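Local structure of mandelate racemase/muconate lactonizing enzyme-like protein (Roseovarius sp. TM1035, 3RCY) at residues 171-176 / 387-392; 214-219 / 236-241; 345-350 / 366-371. The protein belongs to the enolase superfamily (mandelate racemase/muconate lactonizing enzyme group), binds magnesium and probably abstracts a proton beside a substrate carboxylate. All coordinates share one frame; numbering follows the deposited sequence. Where two conformers were deposited one is given.

Interaction 1 of 3, residues 171-176 / 387-392; sequences GPYTLR and LEMQEA
Leu175 and Arg176 of the loop after strand 164-167 meet Gln390 and Glu391 of the C-terminal loop, where the two backbones form a single bridge between Thr174 and Gln390. Leu175 N donates to Gln390 O over 2.9 Å, with the N-H...O angle at 156°. The return bond, from Gln390 N to Tyr173 O, is long and weak; a water bridges the same two atoms, accepting from Gln390 N and donating to Tyr173 O, and probably carries more of the link.

Arg176 extends the grip, though in one of two modelled conformers and so less certainly. Its chain bends at chi2 and brings NE to 2.8 Å from Glu391 O, nearly in line with the C=O, but the oxygen lies a little out of the guanidinium plane and the N-H bends toward it. NH2 adds a weak bond to the same oxygen, while NH1 turns to Met122 O of a third subunit.

Met389 can be followed outward. CB passes near Leu175 N, and CG sits at the edge of the Tyr173 ring, 3.8 Å from Tyr173 CD2. The chain then folds at chi3 (91°), which carries CE back to 3.6 Å from Thr174 O and close to Tyr173 CB. The same ring edge meets Glu388 O; the ring also meets that of His211 in the same chain and that of Phe83 of the second subunit.

Gln390 lays its amide beside the Pro172 ring, and NE2 turns back to Ala392 O at 2.9 Å, an almost straight bond lying in the amide plane. Glu391 presses its chain on Leu175 CD2 and sends OE1 to a salt bridge with Arg77 of the second subunit.

Backbone carbonyls thus do most of the polar work between these loops. Glu391 OE1 and Arg176 NH1 reach two other subunits, so both loops are held to the oligomer as well as to each other.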
# COMPACT_ATOMS: atom_id res chain seq x y z
N GLY A 171 -26.53 19.37 14.35
CA GLY A 171 -27.40 18.52 15.14
C GLY A 171 -26.73 17.87 16.34
O GLY A 171 -25.54 18.07 16.59
N PRO A 172 -27.49 17.05 17.09
CA PRO A 172 -26.99 16.56 18.37
C PRO A 172 -26.01 15.41 18.21
O PRO A 172 -26.13 14.61 17.28
CB PRO A 172 -28.25 16.09 19.08
CG PRO A 172 -29.16 15.64 17.96
CD PRO A 172 -28.79 16.45 16.73
N TYR A 173 -25.03 15.36 19.10
CA TYR A 173 -24.21 14.17 19.26
C TYR A 173 -24.90 13.25 20.26
O TYR A 173 -25.41 13.73 21.28
CB TYR A 173 -22.79 14.52 19.72
CG TYR A 173 -22.67 15.62 20.76
CD1 TYR A 173 -22.54 16.96 20.37
CD2 TYR A 173 -22.65 15.32 22.13
CE1 TYR A 173 -22.40 17.98 21.33
CE2 TYR A 173 -22.51 16.33 23.09
CZ TYR A 173 -22.39 17.66 22.68
OH TYR A 173 -22.25 18.65 23.62
N THR A 174 -24.94 11.96 19.97
CA THR A 174 -25.58 11.00 20.88
C THR A 174 -24.67 9.82 21.24
O THR A 174 -23.67 9.53 20.56
CB THR A 174 -26.95 10.47 20.36
OG1 THR A 174 -26.73 9.29 19.58
CG2 THR A 174 -27.69 11.51 19.53
N LEU A 175 -25.05 9.13 22.31
CA LEU A 175 -24.25 8.04 22.86
C LEU A 175 -24.21 6.79 21.98
O LEU A 175 -23.41 5.90 22.22
CB LEU A 175 -24.72 7.70 24.29
CG LEU A 175 -26.18 7.32 24.53
CD1 LEU A 175 -26.45 5.90 24.09
CD2 LEU A 175 -26.55 7.50 26.01
N ARG A 176 -25.09 6.72 20.98
CA ARG A 176 -25.18 5.57 20.09
C ARG A 176 -23.95 5.46 19.17
O ARG A 176 -23.61 4.36 18.70
CB ARG A 176 -26.47 5.64 19.28
CG ARG A 176 -27.73 5.73 20.16
CD ARG A 176 -28.83 6.59 19.54
NE ARG A 176 -29.96 6.72 20.45
CZ ARG A 176 -30.79 5.72 20.74
NH1 ARG A 176 -30.59 4.53 20.19
NH2 ARG A 176 -31.80 5.90 21.57
N LEU A 387 -19.60 18.06 30.34
CA LEU A 387 -20.46 17.99 29.16
C LEU A 387 -21.11 16.61 29.15
O LEU A 387 -20.62 15.70 29.80
CB LEU A 387 -19.64 18.15 27.87
CG LEU A 387 -19.09 19.54 27.55
CD1 LEU A 387 -17.96 19.42 26.52
CD2 LEU A 387 -20.19 20.48 27.07
N GLU A 388 -22.20 16.46 28.40
CA GLU A 388 -22.93 15.18 28.34
C GLU A 388 -23.39 14.84 26.93
O GLU A 388 -23.59 15.73 26.11
CB GLU A 388 -24.12 15.17 29.31
CG GLU A 388 -23.70 15.00 30.77
CD GLU A 388 -24.82 15.27 31.77
OE1 GLU A 388 -25.88 15.79 31.36
OE2 GLU A 388 -24.62 14.96 32.96
N MET A 389 -23.56 13.54 26.65
CA MET A 389 -24.04 13.07 25.35
C MET A 389 -25.48 12.57 25.43
O MET A 389 -25.81 11.74 26.28
CB MET A 389 -23.14 11.96 24.77
CG MET A 389 -21.73 12.43 24.44
SD MET A 389 -20.74 11.26 23.51
CE MET A 389 -21.09 11.75 21.82
N GLN A 390 -26.32 13.08 24.53
CA GLN A 390 -27.73 12.71 24.41
C GLN A 390 -27.97 11.20 24.34
O GLN A 390 -27.16 10.47 23.76
CB GLN A 390 -28.30 13.36 23.15
CG GLN A 390 -29.76 13.71 23.20
CD GLN A 390 -30.21 14.48 21.97
OE1 GLN A 390 -30.20 15.71 21.96
NE2 GLN A 390 -30.58 13.76 20.92
N GLU A 391 -29.08 10.73 24.92
CA GLU A 391 -29.51 9.34 24.74
C GLU A 391 -30.47 9.19 23.55
O GLU A 391 -30.34 8.25 22.76
CB GLU A 391 -30.12 8.74 26.02
CG GLU A 391 -30.58 7.28 25.84
CD GLU A 391 -30.58 6.47 27.12
OE1 GLU A 391 -29.63 6.59 27.93
OE2 GLU A 391 -31.53 5.69 27.31
N ALA A 392 -31.43 10.11 23.44
CA ALA A 392 -32.39 10.12 22.32
C ALA A 392 -31.66 10.21 20.97
O ALA A 392 -30.66 10.91 20.84
CB ALA A 392 -33.37 11.28 22.47
O HOH W 1 -26.10 15.59 23.42

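Interaction 2 of 3, residues 214-219 / 236-241; sequences FTTAGA and EPVPPD. With RIB (alpha-D-ribofuranose), chain M.
Two loops at the C-terminal ends of neighbouring barrel strands come together here, after strands 205-208 and 233-235 of the enolase-type barrel; the second runs on through Pro240 and Asp241 into a ribofuranose pocket. Phe214 and Val238 bring the backbones closest. Phe214 O is hemmed in by carbon, with Pro239 CD 3.2 Å from it. Val238 CG1 is nearly as close, and Val238 CA makes a CA-H...O contact with the same oxygen. Its conventional hydrogen bond comes from Asn305 of a third subunit.

On the other side of the exchange, Pro237 O faces Phe214 CB at 3.4 Å and lies near the ring plane, at the CD2 edge. Ala219, in the first turn of helix 216-226, directs its methyl at Pro237: Ala219 CB lies 3.5 Å from Pro237 O and also packs on Pro237 CB and Val238 CG1. With chi1 at -65°, Val238 sets CG1 beside its own backbone N, where that methyl reaches both Phe214 O and Ala219 CB. Thr215 caps the helix: its OG1 accepts from Gly218 N at 3.0 Å.

No hydrogen bond joins the two segments, and buried Pro237 O has no polar partner in the model. The contact therefore relies on close apolar fit and on C-H groups facing carbonyls, with three prolines within the second segment restricting the backbone that leads to the sugar.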
# COMPACT_ATOMS: atom_id res chain seq x y z
N PHE A 214 -21.17 11.93 13.42
CA PHE A 214 -21.51 11.25 12.17
C PHE A 214 -20.77 9.97 11.85
O PHE A 214 -19.63 9.75 12.27
CB PHE A 214 -21.39 12.24 11.01
CG PHE A 214 -22.23 13.46 11.19
CD1 PHE A 214 -23.62 13.35 11.28
CD2 PHE A 214 -21.64 14.71 11.33
CE1 PHE A 214 -24.41 14.47 11.49
CE2 PHE A 214 -22.43 15.84 11.54
CZ PHE A 214 -23.82 15.72 11.61
N THR A 215 -21.44 9.13 11.07
CA THR A 215 -20.80 8.01 10.40
C THR A 215 -19.88 8.63 9.36
O THR A 215 -20.03 9.80 9.01
CB THR A 215 -21.82 7.11 9.71
OG1 THR A 215 -22.60 7.88 8.80
CG2 THR A 215 -22.75 6.46 10.74
N THR A 216 -18.93 7.85 8.86
CA THR A 216 -18.04 8.28 7.79
C THR A 216 -18.87 8.76 6.60
O THR A 216 -18.64 9.85 6.05
CB THR A 216 -17.13 7.13 7.37
OG1 THR A 216 -16.55 6.54 8.54
CG2 THR A 216 -16.02 7.61 6.43
N ALA A 217 -19.85 7.94 6.21
CA ALA A 217 -20.77 8.25 5.12
C ALA A 217 -21.48 9.59 5.34
O ALA A 217 -21.54 10.43 4.44
CB ALA A 217 -21.79 7.13 4.99
N GLY A 218 -22.00 9.77 6.55
CA GLY A 218 -22.71 10.99 6.94
C GLY A 218 -21.83 12.22 6.93
O GLY A 218 -22.25 13.28 6.44
N ALA A 219 -20.61 12.07 7.44
CA ALA A 219 -19.64 13.17 7.49
C ALA A 219 -19.23 13.64 6.10
O ALA A 219 -19.01 14.83 5.88
CB ALA A 219 -18.40 12.76 8.28
N GLU A 236 -13.75 17.34 14.11
CA GLU A 236 -14.33 16.07 14.60
C GLU A 236 -15.51 15.58 13.74
O GLU A 236 -16.63 15.49 14.22
CB GLU A 236 -14.79 16.23 16.05
CG GLU A 236 -13.66 16.41 17.07
CD GLU A 236 -14.06 15.91 18.45
OE1 GLU A 236 -15.05 16.45 19.00
OE2 GLU A 236 -13.41 14.96 18.96
N PRO A 237 -15.26 15.27 12.46
CA PRO A 237 -16.42 14.87 11.62
C PRO A 237 -17.05 13.54 12.04
O PRO A 237 -18.23 13.28 11.74
CB PRO A 237 -15.81 14.77 10.22
CG PRO A 237 -14.33 14.58 10.44
CD PRO A 237 -14.01 15.37 11.67
N VAL A 238 -16.26 12.70 12.72
CA VAL A 238 -16.68 11.37 13.16
C VAL A 238 -16.26 11.20 14.62
O VAL A 238 -15.47 12.00 15.12
CB VAL A 238 -16.05 10.24 12.28
CG1 VAL A 238 -16.57 10.32 10.85
CG2 VAL A 238 -14.52 10.28 12.31
N PRO A 239 -16.79 10.19 15.33
CA PRO A 239 -16.36 9.97 16.72
C PRO A 239 -14.85 9.73 16.83
O PRO A 239 -14.23 9.30 15.86
CB PRO A 239 -17.14 8.73 17.14
CG PRO A 239 -18.39 8.76 16.27
CD PRO A 239 -17.89 9.27 14.95
N PRO A 240 -14.26 10.00 18.02
CA PRO A 240 -12.80 9.97 18.19
C PRO A 240 -12.18 8.58 18.36
O PRO A 240 -11.02 8.49 18.77
CB PRO A 240 -12.60 10.81 19.47
CG PRO A 240 -13.87 10.59 20.26
CD PRO A 240 -14.96 10.47 19.23
N ASP A 241 -12.90 7.51 18.03
CA ASP A 241 -12.43 6.15 18.31
C ASP A 241 -12.05 5.34 17.07
O ASP A 241 -12.01 4.11 17.11
CB ASP A 241 -13.48 5.39 19.14
CG ASP A 241 -14.84 5.27 18.43
OD1 ASP A 241 -15.03 5.81 17.32
OD2 ASP A 241 -15.74 4.62 19.01
O5 RIB M . -9.40 3.01 19.49
C5 RIB M . -8.26 3.59 18.86
C4 RIB M . -7.94 4.89 19.58
O4 RIB M . -7.32 5.81 18.69
C3 RIB M . -9.20 5.57 20.06
O3 RIB M . -9.41 5.29 21.43
C2 RIB M . -8.94 7.04 19.90
O2 RIB M . -8.55 7.60 21.16
C1 RIB M . -7.78 7.14 18.93
O1 RIB M . -8.23 7.76 17.71

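Interaction 3 of 3, residues 345-350 / 366-371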
# COMPACT_ATOMS: atom_id res chain seq x y z
N ALA A 345 -12.35 37.27 35.45
CA ALA A 345 -12.20 37.52 36.88
C ALA A 345 -11.39 36.43 37.59
O ALA A 345 -10.63 36.73 38.53
CB ALA A 345 -13.57 37.70 37.55
N LEU A 346 -11.54 35.18 37.15
CA LEU A 346 -10.83 34.05 37.77
C LEU A 346 -9.31 34.17 37.67
O LEU A 346 -8.59 33.73 38.57
CB LEU A 346 -11.31 32.72 37.18
CG LEU A 346 -10.84 31.44 37.87
CD1 LEU A 346 -11.14 31.45 39.39
CD2 LEU A 346 -11.47 30.22 37.20
N ILE A 347 -8.81 34.77 36.59
CA ILE A 347 -7.38 35.06 36.49
C ILE A 347 -7.06 36.55 36.58
O ILE A 347 -5.98 36.99 36.18
CB ILE A 347 -6.71 34.40 35.26
CG1 ILE A 347 -7.34 34.90 33.94
CG2 ILE A 347 -6.74 32.86 35.40
CD1 ILE A 347 -6.49 34.58 32.69
N LYS A 348 -8.01 37.32 37.12
CA LYS A 348 -7.86 38.77 37.35
C LYS A 348 -7.37 39.54 36.11
O LYS A 348 -6.51 40.41 36.20
CB LYS A 348 -6.96 39.05 38.57
CG LYS A 348 -7.41 38.34 39.85
CD LYS A 348 -6.67 38.84 41.09
CE LYS A 348 -7.14 38.08 42.34
NZ LYS A 348 -6.39 38.47 43.57
N GLY A 349 -7.94 39.20 34.95
CA GLY A 349 -7.59 39.87 33.69
C GLY A 349 -6.15 39.76 33.24
O GLY A 349 -5.68 40.59 32.45
N SER A 350 -5.46 38.73 33.72
CA SER A 350 -4.01 38.55 33.52
C SER A 350 -3.62 38.35 32.06
O SER A 350 -2.56 38.82 31.65
CB SER A 350 -3.51 37.34 34.33
OG SER A 350 -3.49 37.64 35.71
N LEU A 366 2.89 30.96 34.54
CA LEU A 366 1.80 31.13 33.59
C LEU A 366 1.38 32.60 33.46
O LEU A 366 0.61 32.96 32.58
CB LEU A 366 0.60 30.25 33.95
CG LEU A 366 0.75 28.73 33.77
CD1 LEU A 366 -0.46 28.01 34.37
CD2 LEU A 366 0.94 28.32 32.30
N GLY A 367 1.90 33.44 34.34
CA GLY A 367 1.63 34.87 34.31
C GLY A 367 0.20 35.20 34.70
O GLY A 367 -0.38 36.17 34.21
N ILE A 368 -0.37 34.38 35.58
CA ILE A 368 -1.74 34.56 36.04
C ILE A 368 -1.80 34.75 37.55
O ILE A 368 -0.93 34.26 38.28
CB ILE A 368 -2.67 33.39 35.61
CG1 ILE A 368 -2.16 32.04 36.14
CG2 ILE A 368 -2.79 33.35 34.07
CD1 ILE A 368 -3.09 30.84 35.84
N GLU A 369 -2.81 35.49 38.01
CA GLU A 369 -3.14 35.54 39.42
C GLU A 369 -4.53 34.94 39.57
O GLU A 369 -5.53 35.55 39.21
CB GLU A 369 -3.11 36.98 39.95
CG GLU A 369 -2.95 37.05 41.47
CD GLU A 369 -3.12 38.46 42.03
OE1 GLU A 369 -2.71 39.43 41.36
OE2 GLU A 369 -3.65 38.58 43.16
N VAL A 370 -4.58 33.72 40.09
CA VAL A 370 -5.84 33.01 40.23
C VAL A 370 -6.60 33.55 41.44
O VAL A 370 -6.06 33.64 42.55
CB VAL A 370 -5.65 31.48 40.33
CG1 VAL A 370 -6.98 30.78 40.59
CG2 VAL A 370 -5.04 30.95 39.03
N ASP A 371 -7.85 33.95 41.21
CA ASP A 371 -8.69 34.38 42.31
C ASP A 371 -9.28 33.16 43.01
O ASP A 371 -10.39 32.71 42.69
CB ASP A 371 -9.79 35.33 41.83
CG ASP A 371 -10.44 36.08 42.98
OD1 ASP A 371 -10.48 35.55 44.11
OD2 ASP A 371 -10.90 37.21 42.76
O HOH W 2 -11.23 38.43 40.43
O HOH W 3 0.17 38.45 32.94
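Lys348 and Glu369 owe their meeting to two extended chains: CG of Lys348 stands beside its backbone N (chi1 -54°) with every later torsion near 180°, while CG of Glu369 lies anti to its backbone N (chi1 -159°). NZ thereby reaches Glu369 OE2 at 2.8 Å in a salt bridge, approaching from above the carboxylate plane, 55° out of it. On the way the lysine passes CG 3.4 Å from Glu369 O and CE 3.9 Å from Asp371 CB.

Ser350 OG is shared across the turn: it donates to Ile347 O at 2.6 Å and accepts from Glu369 N at 3.2 Å, which fixes the hydroxyl's rotation. Further along, Asp371 N gives a nearly straight bond to Leu346 O, 2.8 Å away. One water bridges Ala345 O to Asp371 OD2, and a second links Ser350 O to Gly367 O. Among the apolar groups, Ile347 CG2 rests on Ile368 CB at 4.1 Å.

Lys348, at positive phi, is the C-prime residue of a Schellman motif ending helix 341-346, and a type I' turn runs from Ile347 to Ser350. Asp371 in turn is the N-cap of helix 372-376, its OD1 accepting from Leu374 N, so the end of one helix adjoins the start of the next. Helix 316-327 lies against the contact: Leu346 and Ile347 pack on Pro316, Val370 on Val317 and Ile368 on Ala320.

How the interactions relate
Interactions 1 and 2 are neighbours, their centres 14 Å apart and their nearest atoms about 5 Å apart without touching. Both contact the second subunit, and both lie on the same side of the chain's centre, near the metal: the side chain of Leu387 is about 8 Å from the magnesium and that of Pro237 about 10 Å. Interaction 2 also supplies Pro240 and Asp241 to a ribofuranose pocket; in interaction 1 the side chain of Met389 is about 13 Å from a bound ribofuranose. Interaction 3 lies on the opposite side of the chain's centre, 34 Å and 37 Å from the other two, centre to centre, and no other subunit touches it. In sequence, 171-176 and 387-392 bracket both other contacts.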